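Local coordinates for protein peptidase S15/CocE/NonD (Thaumarchaeota archaeon SCGC AB-539-E09, PDB 4PF1) that is a serine peptidase of the S15 family with an alpha/beta-hydrolase fold, probably acting as an aminopeptidase that cleaves residues from the N-terminal ends of peptides, at residues A[165-170]-A[181-186]. Sequence-based numbering, arbitrary orientation.
Sequences YTTLMC and VVPFAS
T167 and L168 of helix 162-169 lie against V181 and P183 of strand 178-184 and S186 just beyond it, a clear instance of how, in the beta-alpha-beta unit of an alpha/beta-hydrolase, the helix packs on the next parallel strand. The helix follows strand 154-160 and runs roughly antiparallel to strand 178-184, at 150° between the N-to-C directions of the two segments, whose short axes approach to 7.6 Å. Alternation along the strand selects the participants: V181 and P183 face the helix, whereas V182 and F184 turn to the other side of the sheet, where helix 347-365 covers them.

T167 makes the central contact with its methyl. A chi1 of -68° sets OG1 beside the backbone N and CG2 anti to it, and the methyl reaches the strand at 3.8 Å from V181 CB and equally close to P183 N, touching backbone as well as side chain. The T167 and V181 side chains run alongside each other, pointing opposite ways, and V181 CG1 lies 3.8 Å from T167 O. The threonine hydroxyl, by contrast, turns back to its own helix and bonds to the carbonyl of E163, so a polar side chain can be buried here while presenting carbon to the sheet.

L168 divides its two methyls between two neighbours. Its side chain lies nearly perpendicular to the proline's, CD2 meeting P183 CG at 3.8 Å; M274 and L278 of helix 274-279 also pack on this leucine. Farther along, the chain leaves the strand and turns through A185, which touches D295 and H328, members with S161 of a probable catalytic triad. S186 then points back toward the helix, and the other leucine methyl, CD1, lies 3.8 Å from S186 CB, with S186 OG at 4.0 Å from Y165 N.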
# COMPACT_ATOMS: atom_id res chain seq x y z
N TYR A 165 17.33 -19.14 -25.66
CA TYR A 165 17.51 -20.41 -26.37
C TYR A 165 17.66 -20.14 -27.87
O TYR A 165 18.55 -20.71 -28.51
CB TYR A 165 16.33 -21.37 -26.08
CG TYR A 165 16.23 -22.56 -27.02
CD1 TYR A 165 16.94 -23.73 -26.77
CD2 TYR A 165 15.38 -22.53 -28.12
CE1 TYR A 165 16.85 -24.83 -27.63
CE2 TYR A 165 15.30 -23.62 -29.00
CZ TYR A 165 16.02 -24.77 -28.74
OH TYR A 165 15.92 -25.86 -29.57
N THR A 166 16.80 -19.25 -28.43
CA THR A 166 16.86 -18.91 -29.86
C THR A 166 18.14 -18.13 -30.16
O THR A 166 18.71 -18.31 -31.23
CB THR A 166 15.61 -18.15 -30.32
OG1 THR A 166 15.50 -16.92 -29.60
CG2 THR A 166 14.33 -18.97 -30.17
N THR A 167 18.63 -17.32 -29.19
CA THR A 167 19.89 -16.56 -29.29
C THR A 167 21.07 -17.54 -29.44
O THR A 167 21.95 -17.32 -30.27
CB THR A 167 20.05 -15.62 -28.07
OG1 THR A 167 19.05 -14.60 -28.12
CG2 THR A 167 21.43 -14.98 -27.98
N LEU A 168 21.07 -18.63 -28.65
CA LEU A 168 22.10 -19.67 -28.71
C LEU A 168 22.09 -20.38 -30.07
O LEU A 168 23.15 -20.72 -30.59
CB LEU A 168 21.92 -20.70 -27.59
CG LEU A 168 22.13 -20.22 -26.15
CD1 LEU A 168 21.65 -21.26 -25.17
CD2 LEU A 168 23.60 -19.86 -25.89
N MET A 169 20.88 -20.59 -30.64
CA MET A 169 20.72 -21.25 -31.93
C MET A 169 21.26 -20.40 -33.10
O MET A 169 21.57 -20.95 -34.15
CB MET A 169 19.25 -21.62 -32.17
CG MET A 169 18.79 -22.84 -31.37
SD MET A 169 19.56 -24.38 -31.94
CE MET A 169 18.80 -25.52 -30.88
N CYS A 170 21.44 -19.07 -32.89
CA CYS A 170 22.00 -18.15 -33.89
C CYS A 170 23.49 -18.45 -34.12
O CYS A 170 24.02 -18.14 -35.20
CB CYS A 170 21.80 -16.69 -33.47
SG CYS A 170 20.07 -16.19 -33.29
N VAL A 181 26.50 -12.22 -29.47
CA VAL A 181 25.26 -12.72 -28.86
C VAL A 181 25.25 -12.43 -27.34
O VAL A 181 26.30 -12.47 -26.69
CB VAL A 181 24.96 -14.23 -29.13
CG1 VAL A 181 24.49 -14.46 -30.56
CG2 VAL A 181 26.16 -15.11 -28.78
N VAL A 182 24.06 -12.12 -26.79
CA VAL A 182 23.88 -11.88 -25.36
C VAL A 182 22.70 -12.76 -24.86
O VAL A 182 21.57 -12.28 -24.72
CB VAL A 182 23.69 -10.37 -25.00
CG1 VAL A 182 23.64 -10.17 -23.48
CG2 VAL A 182 24.79 -9.50 -25.60
N PRO A 183 22.94 -14.08 -24.60
CA PRO A 183 21.84 -14.92 -24.11
C PRO A 183 21.62 -14.75 -22.59
O PRO A 183 22.52 -15.00 -21.79
CB PRO A 183 22.29 -16.34 -24.48
CG PRO A 183 23.78 -16.27 -24.56
CD PRO A 183 24.20 -14.84 -24.73
N PHE A 184 20.42 -14.27 -22.21
CA PHE A 184 20.01 -14.09 -20.81
C PHE A 184 19.24 -15.31 -20.34
O PHE A 184 18.43 -15.85 -21.10
CB PHE A 184 19.10 -12.86 -20.64
CG PHE A 184 19.71 -11.49 -20.84
CD1 PHE A 184 19.77 -10.92 -22.11
CD2 PHE A 184 20.06 -10.70 -19.75
CE1 PHE A 184 20.25 -9.62 -22.29
CE2 PHE A 184 20.55 -9.41 -19.93
CZ PHE A 184 20.64 -8.87 -21.20
N ALA A 185 19.47 -15.75 -19.09
CA ALA A 185 18.74 -16.84 -18.42
C ALA A 185 18.16 -17.88 -19.41
O ALA A 185 16.96 -18.18 -19.36
CB ALA A 185 17.62 -16.24 -17.59
N SER A 186 19.01 -18.41 -20.31
CA SER A 186 18.61 -19.30 -21.39
C SER A 186 18.10 -20.66 -20.94
O SER A 186 18.52 -21.19 -19.91
CB SER A 186 19.78 -19.51 -22.35
OG SER A 186 20.19 -18.29 -22.93